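Local coordinates for WAP, Kazal, immunoglobulin, Kunitz and NTR domain-containing protein 2 (Mus musculus, PDB 6MAA), which inhibits myostatin (GDF8) and GDF11, probably not activin, and probably also serine proteases and metalloproteases, the present chain being its follistatin domain, at residues T58-G63 with C70-E75; L64-R69 with I81-V86. All coordinates share one frame; numbering follows the deposited sequence.

Overall arrangement
Contacts 1 and 2 interlock in one small Kazal core, their centres about 2 Å apart. Their segments alternate along the chain: the strand of contact 1, 58-60, lies between 65-66 and 85-86, the two outer strands that belong to contact 2, and helix 69-79 covers this sheet. Thr58 O and Tyr66 N lie 2.8 Å apart on one flank of the central strand, and Ser61 N and Ser84 O also 2.8 Å apart on the other. Met72 from contact 1 touches Tyr66, Leu83 and Val85 of contact 2. The predicted reactive bond is some way off, with the side chain of Glu54 about 11 Å from that of Thr58 and about 10 Å from that of Arg69.

Contact 1: residues T58-G63 with C70-E75; sequences TCASDG and CFMDAE
Strand 58-60 packs against the first turns of helix 69-79, the backbones coming nearest at Ala60 and Met72, whose CA atoms are 7.6 Å apart. One helix residue does the work. Met72 leaves the helix with CG anti to its backbone N (chi1 -178°) and runs out straight as far as SD, where the chain bends (chi3 69°). The sulfur lies 3.8 Å from Ala60 CB and 4.0 Å from Thr58 CG2, two groups that project from the same side of the strand because the residues alternate with Cys59. Ala60 CB also comes within 4.2 Å of Met72 CG, while the Thr58 side chain crosses that of Met72 at about a right angle. Thr58 turns its methyl to the sulfur and its hydroxyl to Ser56 O, a hydrogen bond that satisfies the polar branch. Cys59 faces the other way and is joined to Cys88 by a disulfide; on the helix, Cys70 is tied to Cys51. From Ala60 the chain enters a type I turn to Gly63, closed by Gly63 N to Ala60 O at 2.9 Å. This is the helix-on-sheet core of a Kazal domain, with Tyr66, Leu83 and Val85 also packed against Met72. No hydrogen bond or salt bridge joins the two segments, so their direct cohesion rests on dispersion between a polarisable sulfur and two methyl groups, all buried.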
ATOM      1  N   THR A  58      12.784  -7.602   9.368  1.00  7.74           N
ATOM      2  CA  THR A  58      13.307  -6.702   8.342  1.00  8.50           C
ATOM      3  C   THR A  58      13.802  -5.428   9.007  1.00  7.88           C
ATOM      4  O   THR A  58      13.002  -4.668   9.561  1.00  8.40           O
ATOM      5  CB  THR A  58      12.210  -6.373   7.326  1.00  9.70           C
ATOM      6  OG1 THR A  58      11.758  -7.579   6.695  1.00 11.51           O
ATOM      7  CG2 THR A  58      12.731  -5.413   6.268  1.00 12.09           C
ATOM      8  N   CYS A  59      15.112  -5.190   8.966  1.00  8.30           N
ATOM      9  CA  CYS A  59      15.634  -3.901   9.383  1.00  8.07           C
ATOM     10  C   CYS A  59      15.436  -2.901   8.254  1.00  8.95           C
ATOM     11  O   CYS A  59      15.573  -3.243   7.078  1.00 10.46           O
ATOM     12  CB  CYS A  59      17.114  -4.012   9.761  1.00  9.81           C
ATOM     13  SG  CYS A  59      17.375  -4.940  11.298  1.00 11.12           S
ATOM     14  N   ALA A  60      15.109  -1.664   8.614  1.00  9.10           N
ATOM     15  CA  ALA A  60      14.726  -0.663   7.631  1.00 10.22           C
ATOM     16  C   ALA A  60      15.570   0.599   7.764  1.00 11.17           C
ATOM     17  O   ALA A  60      16.268   0.819   8.758  1.00 11.69           O
ATOM     18  CB  ALA A  60      13.233  -0.326   7.733  1.00 11.58           C
ATOM     19  N   SER A  61      15.459   1.452   6.740  1.00 11.81           N
ATOM     20  CA  SER A  61      16.253   2.670   6.627  1.00 13.14           C
ATOM     21  C   SER A  61      15.901   3.725   7.669  1.00 14.81           C
ATOM     22  O   SER A  61      16.629   4.716   7.783  1.00 17.24           O
ATOM     23  CB  SER A  61      16.114   3.258   5.218  1.00 14.28           C
ATOM     24  OG  SER A  61      14.749   3.471   4.882  1.00 14.52           O
ATOM     25  N   ASP A  62      14.813   3.553   8.417  1.00 13.30           N
ATOM     26  CA  ASP A  62      14.511   4.432   9.539  1.00 14.08           C
ATOM     27  C   ASP A  62      15.213   4.006  10.821  1.00 14.26           C
ATOM     28  O   ASP A  62      15.000   4.627  11.867  1.00 16.44           O
ATOM     29  CB  ASP A  62      12.991   4.536   9.761  1.00 13.31           C
ATOM     30  CG  ASP A  62      12.336   3.193  10.076  1.00 12.93           C
ATOM     31  OD1 ASP A  62      13.019   2.149  10.047  1.00 12.39           O
ATOM     32  OD2 ASP A  62      11.116   3.187  10.343  1.00 14.05           O
ATOM     33  N   GLY A  63      16.037   2.965  10.764  1.00 12.30           N
ATOM     34  CA  GLY A  63      16.674   2.441  11.955  1.00 12.35           C
ATOM     35  C   GLY A  63      15.797   1.544  12.801  1.00 12.17           C
ATOM     36  O   GLY A  63      16.203   1.172  13.906  1.00 14.24           O
ATOM     37  N   CYS A  70       5.813  -6.590   4.545  1.00  8.33           N
ATOM     38  CA  CYS A  70       4.467  -6.037   4.468  1.00  9.20           C
ATOM     39  C   CYS A  70       4.196  -5.079   5.627  1.00  7.81           C
ATOM     40  O   CYS A  70       3.618  -4.005   5.432  1.00  8.36           O
ATOM     41  CB  CYS A  70       3.449  -7.176   4.415  1.00  9.37           C
ATOM     42  SG  CYS A  70       1.726  -6.668   4.220  1.00 10.64           S
ATOM     43  N   PHE A  71       4.626  -5.437   6.842  1.00  8.08           N
ATOM     44  CA  PHE A  71       4.455  -4.515   7.964  1.00  8.29           C
ATOM     45  C   PHE A  71       5.317  -3.265   7.802  1.00  8.73           C
ATOM     46  O   PHE A  71       4.890  -2.163   8.168  1.00 10.50           O
ATOM     47  CB  PHE A  71       4.687  -5.228   9.299  1.00  8.06           C
ATOM     48  CG  PHE A  71       3.597  -6.219   9.643  1.00  7.88           C
ATOM     49  CD1 PHE A  71       2.370  -5.781  10.121  1.00  9.91           C
ATOM     50  CD2 PHE A  71       3.786  -7.580   9.448  1.00  8.87           C
ATOM     51  CE1 PHE A  71       1.356  -6.683  10.413  1.00 11.10           C
ATOM     52  CE2 PHE A  71       2.785  -8.486   9.745  1.00 10.15           C
ATOM     53  CZ  PHE A  71       1.565  -8.037  10.222  1.00 10.99           C
ATOM     54  N   MET A  72       6.517  -3.404   7.231  1.00  8.52           N
ATOM     55  CA  MET A  72       7.317  -2.224   6.912  1.00  8.84           C
ATOM     56  C   MET A  72       6.575  -1.306   5.944  1.00  9.42           C
ATOM     57  O   MET A  72       6.495  -0.090   6.160  1.00  9.39           O
ATOM     58  CB  MET A  72       8.664  -2.646   6.323  1.00  9.73           C
ATOM     59  CG  MET A  72       9.594  -1.486   6.007  1.00 11.10           C
ATOM     60  SD  MET A  72      11.078  -1.972   5.102  1.00 13.50           S
ATOM     61  CE  MET A  72      10.368  -2.407   3.512  1.00 16.48           C
ATOM     62  N   ASP A  73       6.004  -1.882   4.876  1.00  8.43           N
ATOM     63  CA  ASP A  73       5.264  -1.084   3.901  1.00  9.40           C
ATOM     64  C   ASP A  73       4.072  -0.390   4.545  1.00  9.45           C
ATOM     65  O   ASP A  73       3.727   0.742   4.176  1.00 10.35           O
ATOM     66  CB  ASP A  73       4.744  -1.976   2.773  1.00 10.01           C
ATOM     67  CG  ASP A  73       5.830  -2.473   1.843  1.00 11.93           C
ATOM     68  OD1 ASP A  73       6.980  -1.994   1.912  1.00 13.44           O
ATOM     69  OD2 ASP A  73       5.506  -3.355   1.020  1.00 15.52           O
ATOM     70  N   ALA A  74       3.401  -1.073   5.475  1.00  9.62           N
ATOM     71  CA  ALA A  74       2.228  -0.488   6.119  1.00 10.66           C
ATOM     72  C   ALA A  74       2.616   0.709   6.973  1.00 10.60           C
ATOM     73  O   ALA A  74       1.906   1.722   6.991  1.00 13.10           O
ATOM     74  CB  ALA A  74       1.489  -1.541   6.947  1.00 12.14           C
ATOM     75  N   GLU A  75       3.758   0.629   7.657  1.00 10.70           N
ATOM     76  CA  GLU A  75       4.230   1.774   8.428  1.00 12.49           C
ATOM     77  C   GLU A  75       4.632   2.923   7.513  1.00 12.95           C
ATOM     78  O   GLU A  75       4.325   4.088   7.801  1.00 13.97           O
ATOM     79  CB  GLU A  75       5.387   1.366   9.337  1.00 13.59           C
ATOM     80  CG  GLU A  75       5.911   2.494  10.217  1.00 15.38           C
ATOM     81  CD  GLU A  75       4.943   2.919  11.324  1.00 18.76           C
ATOM     82  OE1 GLU A  75       5.328   3.797  12.117  1.00 21.38           O
ATOM     83  OE2 GLU A  75       3.810   2.393  11.412  1.00 22.11           O
TER

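Contact 2: residues L64-R69 with I81-V86; sequences LTYYNR and ITLSVV
Segments 64-69 and 81-86 stand apart, Arg69 and Val85 being the nearest pair with CA atoms 8.2 Å from each other, and no backbone bond joins them. They carry the outer strands, 65-66 and the weakly bonded 85-86, of the small three-stranded antiparallel sheet of a Kazal domain; strand 58-60 runs between, and helix 69-79 links the segments in sequence. Only side chains meet, in two separate places. In the first, Leu83 CD1 reaches the phenol end of Tyr66, 3.7 Å from Tyr66 OH and 4.0 Å from Tyr66 CZ. The methyl approaches the ring obliquely, and the two side chains cross at about a right angle. Tyr66 has CG beside its backbone N (chi1 -64°), which brings CD2 and CE2 of the ring beside Ala60 of the middle strand; Met72 and Glu75 of the helix touch it too. Its hydroxyl is hydrogen-bonded to Asp62 OD2, which fixes the end of the ring that Leu83 meets. The buried Leu83 also packs on Met72 and Asp62. The second meeting place lies nearer the surface, where Arg69 opens the helix directly after the N-cap residue Asn68, whose side-chain OD1 caps Phe71 N. From there Arg69 stretches out, extended from CG to NE, until one face of its guanidinium meets a methyl of the exposed Val85. The two side chains cross at about a right angle, and the methyl lies 3.9 Å from Arg69 NE. Val85 CG2 sits over the centre of that guanidinium face, 3.8 Å from its plane.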
ATOM      1  N   LEU A  64      14.613   1.182  12.324  1.00 11.47           N
ATOM      2  CA  LEU A  64      13.691   0.340  13.072  1.00 10.61           C
ATOM      3  C   LEU A  64      13.532  -0.997  12.361  1.00  9.38           C
ATOM      4  O   LEU A  64      13.938  -1.160  11.211  1.00 10.82           O
ATOM      5  CB  LEU A  64      12.333   1.035  13.240  1.00 11.70           C
ATOM      6  CG  LEU A  64      12.395   2.424  13.880  1.00 12.73           C
ATOM      7  CD1 LEU A  64      11.001   3.038  13.973  1.00 14.06           C
ATOM      8  CD2 LEU A  64      13.066   2.371  15.249  1.00 14.52           C
ATOM      9  N   THR A  65      12.944  -1.958  13.071  1.00  8.33           N
ATOM     10  CA  THR A  65      12.785  -3.325  12.591  1.00  7.01           C
ATOM     11  C   THR A  65      11.300  -3.666  12.490  1.00  7.77           C
ATOM     12  O   THR A  65      10.496  -3.266  13.345  1.00  8.97           O
ATOM     13  CB  THR A  65      13.490  -4.313  13.530  1.00  8.66           C
ATOM     14  OG1 THR A  65      14.839  -3.881  13.745  1.00  9.70           O
ATOM     15  CG2 THR A  65      13.529  -5.708  12.934  1.00  9.09           C
ATOM     16  N   TYR A  66      10.941  -4.417  11.449  1.00  7.34           N
ATOM     17  CA  TYR A  66       9.555  -4.766  11.166  1.00  7.16           C
ATOM     18  C   TYR A  66       9.376  -6.277  11.095  1.00  7.60           C
ATOM     19  O   TYR A  66      10.299  -7.014  10.735  1.00  8.45           O
ATOM     20  CB  TYR A  66       9.082  -4.067   9.874  1.00  7.86           C
ATOM     21  CG  TYR A  66       9.098  -2.570  10.068  1.00  8.14           C
ATOM     22  CD1 TYR A  66       7.987  -1.911  10.580  1.00  8.85           C
ATOM     23  CD2 TYR A  66      10.250  -1.825   9.818  1.00  9.63           C
ATOM     24  CE1 TYR A  66       8.009  -0.552  10.818  1.00  9.44           C
ATOM     25  CE2 TYR A  66      10.284  -0.462  10.053  1.00  9.75           C
ATOM     26  CZ  TYR A  66       9.158   0.170  10.554  1.00 10.17           C
ATOM     27  OH  TYR A  66       9.175   1.518  10.808  1.00 11.47           O
ATOM     28  N   TYR A  67       8.168  -6.730  11.443  1.00  6.62           N
ATOM     29  CA  TYR A  67       7.896  -8.163  11.524  1.00  6.89           C
ATOM     30  C   TYR A  67       8.095  -8.852  10.174  1.00  7.07           C
ATOM     31  O   TYR A  67       8.580  -9.992  10.117  1.00  8.10           O
ATOM     32  CB  TYR A  67       6.477  -8.366  12.065  1.00  8.02           C
ATOM     33  CG  TYR A  67       6.131  -9.781  12.455  1.00  7.69           C
ATOM     34  CD1 TYR A  67       5.613 -10.673  11.520  1.00 10.16           C
ATOM     35  CD2 TYR A  67       6.304 -10.228  13.767  1.00  8.35           C
ATOM     36  CE1 TYR A  67       5.275 -11.968  11.877  1.00  9.81           C
ATOM     37  CE2 TYR A  67       5.974 -11.527  14.130  1.00  9.07           C
ATOM     38  CZ  TYR A  67       5.462 -12.391  13.177  1.00 10.19           C
ATOM     39  OH  TYR A  67       5.134 -13.683  13.518  1.00 12.79           O
ATOM     40  N   ASN A  68       7.726  -8.181   9.082  1.00  6.47           N
ATOM     41  CA  ASN A  68       8.083  -8.585   7.723  1.00  7.09           C
ATOM     42  C   ASN A  68       7.982  -7.352   6.829  1.00  7.77           C
ATOM     43  O   ASN A  68       7.687  -6.250   7.296  1.00  7.79           O
ATOM     44  CB  ASN A  68       7.260  -9.783   7.222  1.00  8.24           C
ATOM     45  CG  ASN A  68       5.773  -9.493   7.138  1.00  7.79           C
ATOM     46  OD1 ASN A  68       5.358  -8.373   6.842  1.00  8.13           O
ATOM     47  ND2 ASN A  68       4.962 -10.513   7.401  1.00  9.31           N
ATOM     48  N   ARG A  69       8.247  -7.539   5.535  1.00  8.92           N
ATOM     49  CA  ARG A  69       8.248  -6.403   4.617  1.00  9.54           C
ATOM     50  C   ARG A  69       6.867  -5.781   4.473  1.00  8.85           C
ATOM     51  O   ARG A  69       6.755  -4.567   4.270  1.00  9.26           O
ATOM     52  CB  ARG A  69       8.766  -6.830   3.248  1.00 13.03           C
ATOM     53  CG  ARG A  69      10.237  -7.164   3.240  1.00 18.47           C
ATOM     54  CD  ARG A  69      10.730  -7.297   1.823  1.00 22.68           C
ATOM     55  NE  ARG A  69      12.140  -7.655   1.773  1.00 25.10           N
ATOM     56  CZ  ARG A  69      12.920  -7.422   0.725  1.00 29.03           C
ATOM     57  NH1 ARG A  69      12.421  -6.814  -0.343  1.00 32.16           N
ATOM     58  NH2 ARG A  69      14.196  -7.777   0.750  1.00 30.79           N
ATOM     59  N   ILE A  81       5.918   8.049   4.015  1.00 17.90           N
ATOM     60  CA  ILE A  81       7.359   8.064   3.812  1.00 17.66           C
ATOM     61  C   ILE A  81       7.758   6.838   2.994  1.00 16.69           C
ATOM     62  O   ILE A  81       6.937   5.977   2.687  1.00 16.42           O
ATOM     63  CB  ILE A  81       8.139   8.111   5.144  1.00 18.60           C
ATOM     64  CG1 ILE A  81       7.891   6.827   5.944  1.00 19.82           C
ATOM     65  CG2 ILE A  81       7.755   9.350   5.950  1.00 21.84           C
ATOM     66  CD1 ILE A  81       8.688   6.733   7.231  1.00 21.11           C
ATOM     67  N   THR A  82       9.041   6.762   2.656  1.00 17.57           N
ATOM     68  CA  THR A  82       9.606   5.599   1.985  1.00 17.28           C
ATOM     69  C   THR A  82      10.589   4.924   2.930  1.00 16.58           C
ATOM     70  O   THR A  82      11.443   5.593   3.521  1.00 19.60           O
ATOM     71  CB  THR A  82      10.322   6.010   0.696  1.00 19.59           C
ATOM     72  OG1 THR A  82       9.371   6.552  -0.227  1.00 22.91           O
ATOM     73  CG2 THR A  82      11.001   4.814   0.054  1.00 22.14           C
ATOM     74  N   LEU A  83      10.455   3.608   3.081  1.00 13.79           N
ATOM     75  CA  LEU A  83      11.340   2.807   3.916  1.00 13.50           C
ATOM     76  C   LEU A  83      11.965   1.718   3.058  1.00 14.39           C
ATOM     77  O   LEU A  83      11.250   0.970   2.384  1.00 15.62           O
ATOM     78  CB  LEU A  83      10.555   2.161   5.068  1.00 13.96           C
ATOM     79  CG  LEU A  83       9.985   3.101   6.135  1.00 14.20           C
ATOM     80  CD1 LEU A  83       9.158   2.324   7.151  1.00 13.43           C
ATOM     81  CD2 LEU A  83      11.115   3.859   6.814  1.00 15.61           C
ATOM     82  N   SER A  84      13.290   1.625   3.082  1.00 13.91           N
ATOM     83  CA  SER A  84      13.997   0.587   2.346  1.00 14.02           C
ATOM     84  C   SER A  84      14.637  -0.405   3.310  1.00 12.81           C
ATOM     85  O   SER A  84      14.900  -0.098   4.475  1.00 13.48           O
ATOM     86  CB  SER A  84      15.063   1.179   1.417  1.00 18.99           C
ATOM     87  OG  SER A  84      15.924   2.044   2.130  1.00 23.53           O
ATOM     88  N   VAL A  85      14.888  -1.607   2.802  1.00 13.04           N
ATOM     89  CA  VAL A  85      15.463  -2.681   3.603  1.00 12.62           C
ATOM     90  C   VAL A  85      16.956  -2.445   3.778  1.00 12.31           C
ATOM     91  O   VAL A  85      17.654  -2.049   2.837  1.00 16.66           O
ATOM     92  CB  VAL A  85      15.180  -4.038   2.936  1.00 14.02           C
ATOM     93  CG1 VAL A  85      15.868  -5.167   3.693  1.00 15.50           C
ATOM     94  CG2 VAL A  85      13.674  -4.278   2.834  1.00 15.45           C
ATOM     95  N   VAL A  86      17.452  -2.682   4.992  1.00 11.87           N
ATOM     96  CA  VAL A  86      18.883  -2.713   5.267  1.00 11.65           C
ATOM     97  C   VAL A  86      19.208  -4.030   5.960  1.00 10.98           C
ATOM     98  O   VAL A  86      18.324  -4.730   6.462  1.00 12.58           O
ATOM     99  CB  VAL A  86      19.368  -1.510   6.110  1.00 13.32           C
ATOM    100  CG1 VAL A  86      18.989  -0.190   5.444  1.00 15.87           C
ATOM    101  CG2 VAL A  86      18.820  -1.586   7.522  1.00 13.40           C
TER